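Local coordinates for interferon-activable protein 202 (Mus musculus, PDB 4L5R) that binds double-stranded DNA without sequence specificity and restrains the AIM2 inflammasome in innate immunity, probably by sequestering cytoplasmic DNA, at residues M20-T25 / N102-A107; F67-K72 / P93-E98; K115-D120 / D150-V155; L171-F176 / P185-G190. All coordinates share one frame; numbering follows the deposited sequence.

How the contacts relate
The chain is the first HIN-200 domain of the protein, two OB-type beta barrels joined by a helical linker. Contacts 1 and 2 belong to the first barrel and share a sheet, since strands 17-30 and 67-76 are neighbours; Met20 packs on Phe67 where they meet. Contacts 3 and 4 lie in the second barrel, their centres about 9 Å apart, and strands 151-156 and 186-188 run side by side. Contact 4 is buried and apolar. Contacts 1 and 3 are partly buried: the former joins methyl groups alone, whereas the latter adds a salt bridge. Contact 2, at the surface, relies on aromatic and sulfur-aromatic packing with one weak polar pair.

Contact 1 of 4, residues M20-T25 / N102-A107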
loop_
_atom_site.group_PDB
_atom_site.type_symbol
_atom_site.label_atom_id
_atom_site.label_comp_id
_atom_site.label_asym_id
_atom_site.label_seq_id
_atom_site.Cartn_x
_atom_site.Cartn_y
_atom_site.Cartn_z
ATOM N N MET A 20 -14.556 6.317 2.129
ATOM C CA MET A 20 -15.067 5.084 2.692
ATOM C C MET A 20 -13.908 4.106 2.795
ATOM O O MET A 20 -13.187 3.891 1.829
ATOM C CB MET A 20 -16.184 4.481 1.836
ATOM C CG MET A 20 -16.776 3.230 2.486
ATOM S SD MET A 20 -18.013 2.358 1.509
ATOM C CE MET A 20 -17.025 1.692 0.188
ATOM N N VAL A 21 -13.716 3.525 3.968
ATOM C CA VAL A 21 -12.635 2.566 4.130
ATOM C C VAL A 21 -12.966 1.241 3.442
ATOM O O VAL A 21 -14.042 0.670 3.646
ATOM C CB VAL A 21 -12.335 2.314 5.608
ATOM C CG1 VAL A 21 -11.212 1.278 5.744
ATOM C CG2 VAL A 21 -11.976 3.641 6.299
ATOM N N LEU A 22 -12.041 0.761 2.620
ATOM C CA LEU A 22 -12.226 -0.515 1.942
ATOM C C LEU A 22 -11.451 -1.629 2.659
ATOM O O LEU A 22 -12.022 -2.658 3.021
ATOM C CB LEU A 22 -11.804 -0.420 0.468
ATOM C CG LEU A 22 -12.516 0.624 -0.397
ATOM C CD1 LEU A 22 -12.099 0.522 -1.852
ATOM C CD2 LEU A 22 -14.002 0.420 -0.260
ATOM N N THR A 23 -10.159 -1.416 2.873
ATOM C CA THR A 23 -9.322 -2.424 3.541
ATOM C C THR A 23 -8.261 -1.778 4.415
ATOM O O THR A 23 -7.937 -0.598 4.248
ATOM C CB THR A 23 -8.603 -3.347 2.522
ATOM O OG1 THR A 23 -7.624 -2.601 1.778
ATOM C CG2 THR A 23 -9.594 -3.977 1.566
ATOM N N ALA A 24 -7.710 -2.558 5.342
ATOM C CA ALA A 24 -6.563 -2.124 6.116
ATOM C C ALA A 24 -5.797 -3.341 6.640
ATOM O O ALA A 24 -6.394 -4.345 7.027
ATOM C CB ALA A 24 -7.003 -1.228 7.272
ATOM N N THR A 25 -4.475 -3.241 6.639
ATOM C CA THR A 25 -3.617 -4.312 7.148
ATOM C C THR A 25 -3.470 -4.180 8.649
ATOM O O THR A 25 -3.883 -3.170 9.240
ATOM C CB THR A 25 -2.222 -4.257 6.514
ATOM O OG1 THR A 25 -1.500 -3.113 7.005
ATOM C CG2 THR A 25 -2.308 -4.221 4.968
ATOM N N ASN A 102 -17.500 0.400 -10.100
ATOM C CA ASN A 102 -16.269 0.359 -10.878
ATOM C C ASN A 102 -15.055 0.825 -10.080
ATOM O O ASN A 102 -13.933 0.386 -10.338
ATOM C CB ASN A 102 -16.414 1.202 -12.140
ATOM C CG ASN A 102 -16.554 2.674 -11.836
ATOM O OD1 ASN A 102 -17.563 3.112 -11.280
ATOM N ND2 ASN A 102 -15.539 3.452 -12.197
ATOM N N ILE A 103 -15.283 1.724 -9.124
ATOM C CA ILE A 103 -14.232 2.167 -8.210
ATOM C C ILE A 103 -13.866 1.050 -7.249
ATOM O O ILE A 103 -12.686 0.792 -6.998
ATOM C CB ILE A 103 -14.668 3.377 -7.373
ATOM C CG1 ILE A 103 -15.133 4.523 -8.280
ATOM C CG2 ILE A 103 -13.539 3.816 -6.424
ATOM C CD1 ILE A 103 -14.073 5.011 -9.240
ATOM N N ILE A 104 -14.880 0.387 -6.701
ATOM C CA ILE A 104 -14.629 -0.737 -5.805
ATOM C C ILE A 104 -13.851 -1.811 -6.560
ATOM O O ILE A 104 -12.919 -2.429 -6.028
ATOM C CB ILE A 104 -15.936 -1.351 -5.300
ATOM C CG1 ILE A 104 -16.766 -0.303 -4.560
ATOM C CG2 ILE A 104 -15.645 -2.541 -4.386
ATOM C CD1 ILE A 104 -16.171 0.107 -3.232
ATOM N N ARG A 105 -14.235 -2.017 -7.814
ATOM C CA ARG A 105 -13.615 -3.034 -8.643
ATOM C C ARG A 105 -12.157 -2.683 -8.880
ATOM O O ARG A 105 -11.270 -3.495 -8.625
ATOM C CB ARG A 105 -14.368 -3.159 -9.967
ATOM C CG ARG A 105 -14.649 -4.587 -10.395
ATOM C CD ARG A 105 -15.737 -4.645 -11.466
ATOM N NE ARG A 105 -17.080 -4.632 -10.885
ATOM C CZ ARG A 105 -18.069 -3.834 -11.279
ATOM N NH1 ARG A 105 -17.884 -2.963 -12.263
ATOM N NH2 ARG A 105 -19.253 -3.907 -10.684
ATOM N N SER A 106 -11.907 -1.469 -9.367
ATOM C CA SER A 106 -10.536 -1.029 -9.610
ATOM C C SER A 106 -9.651 -1.204 -8.387
ATOM O O SER A 106 -8.528 -1.693 -8.489
ATOM C CB SER A 106 -10.492 0.430 -10.048
ATOM O OG SER A 106 -11.032 0.575 -11.348
ATOM N N ALA A 107 -10.150 -0.771 -7.236
ATOM C CA ALA A 107 -9.347 -0.803 -6.017
ATOM C C ALA A 107 -8.912 -2.221 -5.647
ATOM O O ALA A 107 -7.948 -2.405 -4.891
ATOM C CB ALA A 107 -10.117 -0.146 -4.853
#
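Ile104 on helix 101-108 meets two side chains of strand 17-30 through a single methyl: its CD1 lies 3.7 Å from CD2 of Leu22 and 3.9 Å from CE of Met20. The other branch of Leu22 is also engaged, with CD1 3.7 Å from CB of Ala107, so the two leucine methyls are divided between helix residues about one turn apart. Torsions account for the reach of the longer chains. Met20 runs extended as far as its sulfur and then bends (chi3 69°), which brings CE to the isoleucine; the two side chains cross at about a right angle. In Ile104, with CG1 beside the backbone N, the bend at chi2 (-70°) turns CD1 to the strand, although the CB bond does not aim at it.

Hydrogen bonding plays no part across the interface. Within the helix, the carbonyl of Asn102 takes two donors from opposite faces of its plane, Ser106 N at 2.9 Å from O and Ser106 OG at 3.1 Å from the same O.

The backbones stay well apart, with the segment axes 10.6 Å from each other at an angle of 21°, and only side chains bridge the gap. Leu22 and Thr23 both face Thr41, forming a classic beta bulge at the point of contact.

The contact lays part of the helical linker on the first OB barrel. Val99 extends the apolar patch beside Met20 and Ile104, Tyr48 of strand 48-53 lies against Ala107, and Arg50 of that strand donates to the carbonyl of Ala107.

Contact 2 of 4, residues F67-K72 / P93-E98. Unlike the reference sequence in segment 93-98: Met96 (reference Ile), Phe97 (reference Ile).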
loop_
_atom_site.group_PDB
_atom_site.type_symbol
_atom_site.label_atom_id
_atom_site.label_comp_id
_atom_site.label_asym_id
_atom_site.label_seq_id
_atom_site.Cartn_x
_atom_site.Cartn_y
_atom_site.Cartn_z
ATOM N N PHE A 67 -17.351 5.261 6.901
ATOM C CA PHE A 67 -16.992 6.534 6.295
ATOM C C PHE A 67 -16.283 7.417 7.304
ATOM O O PHE A 67 -16.781 7.637 8.414
ATOM C CB PHE A 67 -18.238 7.265 5.772
ATOM C CG PHE A 67 -18.798 6.682 4.504
ATOM C CD1 PHE A 67 -19.585 5.542 4.538
ATOM C CD2 PHE A 67 -18.538 7.276 3.275
ATOM C CE1 PHE A 67 -20.110 5.007 3.371
ATOM C CE2 PHE A 67 -19.057 6.741 2.100
ATOM C CZ PHE A 67 -19.839 5.602 2.149
ATOM N N ILE A 68 -15.133 7.943 6.907
ATOM C CA ILE A 68 -14.351 8.812 7.769
ATOM C C ILE A 68 -13.947 10.068 7.020
ATOM O O ILE A 68 -13.847 10.077 5.788
ATOM C CB ILE A 68 -13.102 8.098 8.326
ATOM C CG1 ILE A 68 -12.197 7.601 7.187
ATOM C CG2 ILE A 68 -13.517 6.936 9.233
ATOM C CD1 ILE A 68 -10.871 6.983 7.681
ATOM N N THR A 69 -13.739 11.141 7.770
ATOM C CA THR A 69 -13.390 12.427 7.186
ATOM C C THR A 69 -11.990 12.793 7.637
ATOM O O THR A 69 -11.709 12.873 8.840
ATOM C CB THR A 69 -14.378 13.522 7.610
ATOM O OG1 THR A 69 -15.679 13.216 7.094
ATOM C CG2 THR A 69 -13.941 14.873 7.072
ATOM N N ILE A 70 -11.110 13.014 6.668
ATOM C CA ILE A 70 -9.701 13.220 6.957
ATOM C C ILE A 70 -9.257 14.608 6.528
ATOM O O ILE A 70 -9.638 15.086 5.454
ATOM C CB ILE A 70 -8.833 12.181 6.215
ATOM C CG1 ILE A 70 -9.270 10.759 6.581
ATOM C CG2 ILE A 70 -7.369 12.386 6.554
ATOM C CD1 ILE A 70 -8.638 9.678 5.706
ATOM N N SER A 71 -8.448 15.249 7.367
ATOM C CA SER A 71 -7.881 16.546 7.033
ATOM C C SER A 71 -6.472 16.660 7.601
ATOM O O SER A 71 -6.119 15.960 8.560
ATOM C CB SER A 71 -8.767 17.675 7.583
ATOM O OG SER A 71 -8.967 17.517 8.972
ATOM N N LYS A 72 -5.684 17.562 7.018
ATOM C CA LYS A 72 -4.283 17.723 7.371
ATOM C C LYS A 72 -3.540 16.393 7.172
ATOM O O LYS A 72 -2.737 15.962 8.001
ATOM C CB LYS A 72 -4.134 18.273 8.792
ATOM C CG LYS A 72 -4.735 19.673 8.962
ATOM C CD LYS A 72 -4.661 20.152 10.410
ATOM C CE LYS A 72 -3.234 20.513 10.805
ATOM N NZ LYS A 72 -2.982 20.293 12.264
ATOM N N PRO A 93 -23.690 11.890 8.402
ATOM C CA PRO A 93 -24.605 11.315 7.411
ATOM C C PRO A 93 -24.680 12.139 6.123
ATOM O O PRO A 93 -24.648 11.564 5.037
ATOM C CB PRO A 93 -25.947 11.331 8.142
ATOM C CG PRO A 93 -25.564 11.115 9.575
ATOM C CD PRO A 93 -24.254 11.849 9.763
ATOM N N ASN A 94 -24.760 13.461 6.241
ATOM C CA ASN A 94 -24.882 14.325 5.068
ATOM C C ASN A 94 -23.568 14.491 4.311
ATOM O O ASN A 94 -23.458 15.344 3.422
ATOM C CB ASN A 94 -25.448 15.698 5.454
ATOM C CG ASN A 94 -24.426 16.579 6.155
ATOM O OD1 ASN A 94 -23.435 16.093 6.701
ATOM N ND2 ASN A 94 -24.670 17.886 6.147
ATOM N N GLN A 95 -22.575 13.675 4.667
ATOM C CA GLN A 95 -21.284 13.680 3.981
ATOM C C GLN A 95 -21.020 12.345 3.298
ATOM O O GLN A 95 -19.982 12.162 2.672
ATOM C CB GLN A 95 -20.141 13.966 4.959
ATOM C CG GLN A 95 -19.987 15.423 5.367
ATOM C CD GLN A 95 -19.001 15.594 6.513
ATOM O OE1 GLN A 95 -18.834 14.697 7.346
ATOM N NE2 GLN A 95 -18.336 16.744 6.556
ATOM N N MET A 96 -21.953 11.413 3.436
ATOM C CA MET A 96 -21.777 10.083 2.875
ATOM C C MET A 96 -22.250 10.026 1.432
ATOM O O MET A 96 -22.989 10.898 0.970
ATOM C CB MET A 96 -22.509 9.044 3.722
ATOM C CG MET A 96 -21.885 8.835 5.091
ATOM S SD MET A 96 -22.856 7.708 6.094
ATOM C CE MET A 96 -21.905 7.719 7.617
ATOM N N PHE A 97 -21.815 8.993 0.725
ATOM C CA PHE A 97 -22.101 8.863 -0.692
ATOM C C PHE A 97 -21.993 7.400 -1.073
ATOM O O PHE A 97 -21.488 6.583 -0.305
ATOM C CB PHE A 97 -21.092 9.678 -1.505
ATOM C CG PHE A 97 -19.666 9.467 -1.075
ATOM C CD1 PHE A 97 -18.910 8.430 -1.605
ATOM C CD2 PHE A 97 -19.086 10.296 -0.124
ATOM C CE1 PHE A 97 -17.604 8.230 -1.201
ATOM C CE2 PHE A 97 -17.777 10.104 0.279
ATOM C CZ PHE A 97 -17.036 9.068 -0.256
ATOM N N GLU A 98 -22.472 7.074 -2.265
ATOM C CA GLU A 98 -22.346 5.726 -2.783
ATOM C C GLU A 98 -21.069 5.657 -3.607
ATOM O O GLU A 98 -20.838 6.504 -4.468
ATOM C CB GLU A 98 -23.562 5.390 -3.641
ATOM C CG GLU A 98 -23.523 4.027 -4.300
ATOM C CD GLU A 98 -24.781 3.751 -5.106
ATOM O OE1 GLU A 98 -25.889 3.990 -4.573
ATOM O OE2 GLU A 98 -24.662 3.310 -6.271
#
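Phe67 and Phe97 form a T-shaped pair in which the edge of Phe67 points at the face of Phe97: the planes stand at 89°, the centroids are 5.2 Å apart, and Phe67 CE2 lies 3.8 Å above the plane of the Phe97 ring, over its centre. Met96 covers one face of Phe67, its CG 4.1 Å from the ring centroid in a CH-pi contact, while SD follows obliquely at 4.8 Å from that centroid as a Met-aromatic contact. Met96 and Phe97 both differ from the reference sequence.

Further out, Thr69 OG1 and Gln95 OE1 are a weak pair at 3.5 Å, and each has another partner: Thr18 for the threonine, the backbone N of Ala92 for the glutamine. The Phe97 ring also leans on Thr18. CG of Phe97 stands between its backbone N and carbonyl carbon (chi1 47°), a torsion that turns the ring face to Phe67. An alanine at Phe67 would remove the ring, and Met96 and Phe97 would probably lose their common packing partner and be freer to turn.

The link between strand 67-76 and the segment leading to helix 101-108 therefore rests mainly on ring and sulfur packing, with polar pairing secondary.

Contact 3 of 4, residues K115-D120 / D150-V155; sequences KIKELD and DNIKVV
NZ of Lys117 is gripped by two acceptors of the 150-155 segment: the backbone O of Asn151 at 2.9 Å and OD2 of Asp150 at 3.0 Å, the latter a salt bridge. The two bonds differ in geometry. The ammonium nitrogen meets the Asn151 carbonyl almost head-on, with a C=O...N angle of 172°, but approaches OD2 from above the carboxylate, 35° out of its plane. Together, a full negative charge and a peptide oxygen would be expected to favour the charged form of the lysine.

The grip depends on an outstretched chain. Beyond CG every torsion of Lys117 is near 180°, which carries NZ from the turn across to the start of strand 151-156. On the way, CE passes 4.0 Å from CB of Ile152, so the aliphatic part packs while its tip bonds.

A second shell steadies the acceptors. The other carboxylate oxygen, Asp150 OD1, receives Asn151 N at 2.7 Å, a weak bond with an N-H...O angle of 146°, and the backbone N of Asp150 bonds to Asp147. On the lysine side, residues Ile116 to Leu119 form a type I turn, in which Leu119 N reaches Ile116 O at 3.0 Å.

In the second OB barrel the contact ties the turn that follows helix 113-116 to strand 151-156, which lies between strands 141-146 and 186-188. Ile116 packs on Ile125 and Phe129 of strand 124-136, and Ile152 on Ile145 and Leu187 in the flanking strands. Further along strand 151-156, Lys153 forms a salt bridge to a phosphate of the bound DNA.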
loop_
_atom_site.group_PDB
_atom_site.type_symbol
_atom_site.label_atom_id
_atom_site.label_comp_id
_atom_site.label_asym_id
_atom_site.label_seq_id
_atom_site.Cartn_x
_atom_site.Cartn_y
_atom_site.Cartn_z
ATOM N N LYS A 115 1.958 -4.853 -17.949
ATOM C CA LYS A 115 1.636 -3.432 -17.819
ATOM C C LYS A 115 2.449 -2.774 -16.700
ATOM O O LYS A 115 2.858 -1.610 -16.807
ATOM C CB LYS A 115 0.133 -3.223 -17.582
ATOM C CG LYS A 115 -0.743 -3.393 -18.829
ATOM C CD LYS A 115 -0.501 -2.281 -19.844
ATOM N N ILE A 116 2.675 -3.510 -15.619
ATOM C CA ILE A 116 3.501 -2.987 -14.543
ATOM C C ILE A 116 4.873 -2.567 -15.072
ATOM O O ILE A 116 5.376 -1.483 -14.727
ATOM C CB ILE A 116 3.635 -4.005 -13.382
ATOM C CG1 ILE A 116 2.326 -4.047 -12.577
ATOM C CG2 ILE A 116 4.810 -3.643 -12.481
ATOM C CD1 ILE A 116 2.240 -5.224 -11.601
ATOM N N LYS A 117 5.446 -3.404 -15.944
ATOM C CA LYS A 117 6.792 -3.189 -16.462
ATOM C C LYS A 117 6.943 -1.909 -17.283
ATOM O O LYS A 117 8.054 -1.413 -17.478
ATOM C CB LYS A 117 7.254 -4.407 -17.275
ATOM C CG LYS A 117 7.509 -5.671 -16.423
ATOM C CD LYS A 117 7.968 -6.842 -17.292
ATOM C CE LYS A 117 8.280 -8.080 -16.453
ATOM N NZ LYS A 117 8.778 -9.210 -17.293
ATOM N N GLU A 118 5.830 -1.370 -17.759
ATOM C CA GLU A 118 5.868 -0.163 -18.584
ATOM C C GLU A 118 5.836 1.128 -17.765
ATOM O O GLU A 118 6.039 2.217 -18.307
ATOM C CB GLU A 118 4.715 -0.180 -19.587
ATOM C CG GLU A 118 4.774 -1.352 -20.566
ATOM N N LEU A 119 5.578 1.010 -16.463
ATOM C CA LEU A 119 5.507 2.190 -15.601
ATOM C C LEU A 119 6.899 2.764 -15.351
ATOM O O LEU A 119 7.899 2.107 -15.638
ATOM C CB LEU A 119 4.814 1.863 -14.276
ATOM C CG LEU A 119 3.390 1.319 -14.413
ATOM C CD1 LEU A 119 2.791 1.017 -13.051
ATOM C CD2 LEU A 119 2.513 2.304 -15.191
ATOM N N ASP A 120 6.952 3.989 -14.831
ATOM C CA ASP A 120 8.221 4.661 -14.535
ATOM C C ASP A 120 8.924 3.990 -13.365
ATOM O O ASP A 120 8.269 3.522 -12.436
ATOM C CB ASP A 120 7.986 6.126 -14.156
ATOM C CG ASP A 120 7.475 6.973 -15.316
ATOM O OD1 ASP A 120 7.668 6.586 -16.487
ATOM O OD2 ASP A 120 6.893 8.045 -15.044
ATOM N N ASP A 150 2.826 -13.020 -18.052
ATOM C CA ASP A 150 4.192 -12.599 -17.743
ATOM C C ASP A 150 4.655 -12.927 -16.313
ATOM O O ASP A 150 3.865 -13.371 -15.483
ATOM C CB ASP A 150 4.359 -11.100 -18.035
ATOM C CG ASP A 150 5.804 -10.719 -18.340
ATOM O OD1 ASP A 150 6.655 -11.633 -18.445
ATOM O OD2 ASP A 150 6.087 -9.507 -18.482
ATOM N N ASN A 151 5.941 -12.725 -16.053
ATOM C CA ASN A 151 6.500 -12.947 -14.718
ATOM C C ASN A 151 7.492 -11.848 -14.383
ATOM O O ASN A 151 7.964 -11.141 -15.270
ATOM C CB ASN A 151 7.160 -14.321 -14.623
ATOM C CG ASN A 151 8.304 -14.483 -15.601
ATOM O OD1 ASN A 151 9.376 -13.914 -15.410
ATOM N ND2 ASN A 151 8.076 -15.252 -16.663
ATOM N N ILE A 152 7.801 -11.689 -13.098
ATOM C CA ILE A 152 8.733 -10.658 -12.686
ATOM C C ILE A 152 9.349 -11.061 -11.346
ATOM O O ILE A 152 8.733 -11.774 -10.555
ATOM C CB ILE A 152 8.042 -9.265 -12.610
ATOM C CG1 ILE A 152 9.081 -8.151 -12.418
ATOM C CG2 ILE A 152 6.974 -9.251 -11.537
ATOM C CD1 ILE A 152 8.514 -6.723 -12.459
ATOM N N LYS A 153 10.580 -10.631 -11.108
ATOM C CA LYS A 153 11.252 -10.942 -9.847
ATOM C C LYS A 153 10.860 -9.955 -8.748
ATOM O O LYS A 153 10.784 -8.753 -8.986
ATOM C CB LYS A 153 12.760 -10.907 -10.050
ATOM C CG LYS A 153 13.570 -11.350 -8.857
ATOM C CD LYS A 153 14.996 -10.871 -9.033
ATOM C CE LYS A 153 15.981 -11.908 -8.607
ATOM N NZ LYS A 153 17.352 -11.415 -8.891
ATOM N N VAL A 154 10.605 -10.475 -7.552
ATOM C CA VAL A 154 10.364 -9.640 -6.382
ATOM C C VAL A 154 11.537 -9.807 -5.428
ATOM O O VAL A 154 11.915 -10.934 -5.091
ATOM C CB VAL A 154 9.060 -10.034 -5.668
ATOM C CG1 VAL A 154 8.849 -9.180 -4.412
ATOM C CG2 VAL A 154 7.856 -9.874 -6.637
ATOM N N VAL A 155 12.117 -8.682 -5.023
ATOM C CA VAL A 155 13.220 -8.650 -4.073
ATOM C C VAL A 155 12.801 -7.996 -2.763
ATOM O O VAL A 155 12.508 -6.796 -2.720
ATOM C CB VAL A 155 14.457 -7.924 -4.669
ATOM C CG1 VAL A 155 15.577 -7.804 -3.627
ATOM C CG2 VAL A 155 14.973 -8.679 -5.924
#

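Contact 4 of 4, residues L171-F176 / P185-G190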
loop_
_atom_site.group_PDB
_atom_site.type_symbol
_atom_site.label_atom_id
_atom_site.label_comp_id
_atom_site.label_asym_id
_atom_site.label_seq_id
_atom_site.Cartn_x
_atom_site.Cartn_y
_atom_site.Cartn_z
ATOM N N LEU A 171 0.765 -14.223 -3.363
ATOM C CA LEU A 171 1.510 -13.203 -2.655
ATOM C C LEU A 171 0.840 -11.850 -2.798
ATOM O O LEU A 171 0.606 -11.398 -3.922
ATOM C CB LEU A 171 2.895 -13.107 -3.264
ATOM C CG LEU A 171 3.917 -12.313 -2.481
ATOM C CD1 LEU A 171 4.132 -13.031 -1.148
ATOM C CD2 LEU A 171 5.209 -12.222 -3.287
ATOM N N GLN A 172 0.553 -11.201 -1.675
ATOM C CA GLN A 172 0.034 -9.836 -1.697
ATOM C C GLN A 172 1.147 -8.837 -1.391
ATOM O O GLN A 172 1.813 -8.923 -0.358
ATOM C CB GLN A 172 -1.114 -9.646 -0.703
ATOM C CG GLN A 172 -1.816 -8.322 -0.932
ATOM C CD GLN A 172 -3.201 -8.256 -0.296
ATOM O OE1 GLN A 172 -3.523 -9.025 0.613
ATOM N NE2 GLN A 172 -4.024 -7.330 -0.776
ATOM N N LEU A 173 1.352 -7.894 -2.300
ATOM C CA LEU A 173 2.419 -6.916 -2.151
ATOM C C LEU A 173 1.818 -5.557 -1.861
ATOM O O LEU A 173 0.839 -5.160 -2.504
ATOM C CB LEU A 173 3.211 -6.812 -3.450
ATOM C CG LEU A 173 3.856 -8.082 -3.997
ATOM C CD1 LEU A 173 4.579 -7.760 -5.283
ATOM C CD2 LEU A 173 4.808 -8.636 -2.954
ATOM N N PHE A 174 2.418 -4.836 -0.911
ATOM C CA PHE A 174 2.071 -3.448 -0.653
ATOM C C PHE A 174 3.308 -2.569 -0.803
ATOM O O PHE A 174 4.345 -2.808 -0.163
ATOM C CB PHE A 174 1.497 -3.238 0.777
ATOM C CG PHE A 174 0.286 -4.082 1.091
ATOM C CD1 PHE A 174 0.402 -5.459 1.246
ATOM C CD2 PHE A 174 -0.958 -3.498 1.236
ATOM C CE1 PHE A 174 -0.706 -6.239 1.550
ATOM C CE2 PHE A 174 -2.078 -4.265 1.535
ATOM C CZ PHE A 174 -1.952 -5.634 1.699
ATOM N N SER A 175 3.174 -1.534 -1.634
ATOM C CA SER A 175 4.176 -0.470 -1.756
ATOM C C SER A 175 5.566 -1.010 -2.108
ATOM O O SER A 175 6.560 -0.700 -1.445
ATOM C CB SER A 175 4.230 0.372 -0.473
ATOM O OG SER A 175 5.068 1.509 -0.622
ATOM N N PHE A 176 5.632 -1.829 -3.145
ATOM C CA PHE A 176 6.918 -2.221 -3.706
ATOM C C PHE A 176 7.352 -1.217 -4.767
ATOM O O PHE A 176 6.521 -0.513 -5.321
ATOM C CB PHE A 176 6.848 -3.641 -4.267
ATOM C CG PHE A 176 7.168 -4.691 -3.236
ATOM C CD1 PHE A 176 6.293 -4.936 -2.190
ATOM C CD2 PHE A 176 8.355 -5.399 -3.297
ATOM C CE1 PHE A 176 6.582 -5.881 -1.215
ATOM C CE2 PHE A 176 8.654 -6.355 -2.328
ATOM C CZ PHE A 176 7.765 -6.598 -1.295
ATOM N N PRO A 185 13.431 -5.594 -15.437
ATOM C CA PRO A 185 12.706 -4.872 -14.387
ATOM C C PRO A 185 12.392 -5.820 -13.233
ATOM O O PRO A 185 12.237 -7.023 -13.444
ATOM C CB PRO A 185 11.410 -4.442 -15.084
ATOM C CG PRO A 185 11.718 -4.475 -16.545
ATOM C CD PRO A 185 12.707 -5.592 -16.722
ATOM N N ILE A 186 12.285 -5.277 -12.022
ATOM C CA ILE A 186 11.958 -6.083 -10.865
ATOM C C ILE A 186 11.135 -5.231 -9.913
ATOM O O ILE A 186 11.051 -4.019 -10.080
ATOM C CB ILE A 186 13.216 -6.531 -10.094
ATOM C CG1 ILE A 186 13.958 -5.308 -9.555
ATOM C CG2 ILE A 186 14.139 -7.395 -10.978
ATOM C CD1 ILE A 186 15.148 -5.652 -8.661
ATOM N N LEU A 187 10.548 -5.867 -8.910
ATOM C CA LEU A 187 9.904 -5.129 -7.831
ATOM C C LEU A 187 10.772 -5.282 -6.591
ATOM O O LEU A 187 11.090 -6.401 -6.192
ATOM C CB LEU A 187 8.523 -5.704 -7.565
ATOM C CG LEU A 187 7.618 -5.726 -8.782
ATOM C CD1 LEU A 187 6.275 -6.334 -8.393
ATOM C CD2 LEU A 187 7.472 -4.292 -9.312
ATOM N N HIS A 188 11.164 -4.159 -5.998
ATOM C CA HIS A 188 12.112 -4.157 -4.883
ATOM C C HIS A 188 11.459 -3.516 -3.660
ATOM O O HIS A 188 10.712 -2.537 -3.779
ATOM C CB HIS A 188 13.378 -3.380 -5.278
ATOM C CG HIS A 188 14.549 -3.605 -4.367
ATOM N ND1 HIS A 188 14.661 -3.004 -3.133
ATOM C CD2 HIS A 188 15.668 -4.354 -4.525
ATOM C CE1 HIS A 188 15.795 -3.377 -2.564
ATOM N NE2 HIS A 188 16.423 -4.200 -3.387
ATOM N N SER A 189 11.727 -4.058 -2.475
ATOM C CA SER A 189 11.131 -3.497 -1.277
ATOM C C SER A 189 11.679 -2.100 -0.998
ATOM O O SER A 189 12.782 -1.756 -1.438
ATOM C CB SER A 189 11.394 -4.408 -0.075
ATOM O OG SER A 189 12.784 -4.620 0.097
ATOM N N GLY A 190 10.900 -1.312 -0.254
ATOM C CA GLY A 190 11.311 -0.003 0.227
ATOM C C GLY A 190 10.950 0.116 1.704
ATOM O O GLY A 190 10.472 -0.847 2.307
#
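Phe176 lies against Leu187, His188 and Ser189 inside the second OB barrel, just after the chain turns a corner at Ser175; Ser175 and Phe176 form a G1 beta bulge opposite Ile125. From the base outward, Phe176 CB stands 4.2 Å from CB of Leu187 and 4.0 Å from O of His188. Phe176 CD2 then comes within 3.6 Å of His188 C, and CE2 ends 4.0 Å from CB of Ser189, so one side of the ring follows the backbone of the neighbouring segment. Over one ring face lies Leu173 CD2, 3.7 Å above the plane and toward the rim. The other methyl of that leucine, CD1, meets CD1 of Leu187 at 3.8 Å; the two leucines share one conformation, CG anti to the carbonyl carbon (chi1 -58° and -56°), and cross obliquely where these methyls meet. Val154 and Trp156 of strand 151-156 also touch the ring.

A serine in place of Phe176 would probably open a gap between Leu173 and the 187-189 backbone and leave the Leu173 methyl without its aromatic face.

Beside this apolar packing, His188 ND1 donates to the O of Ser189 at 2.8 Å, on a lone pair in the carbonyl plane, with an N-H...O angle of 156°.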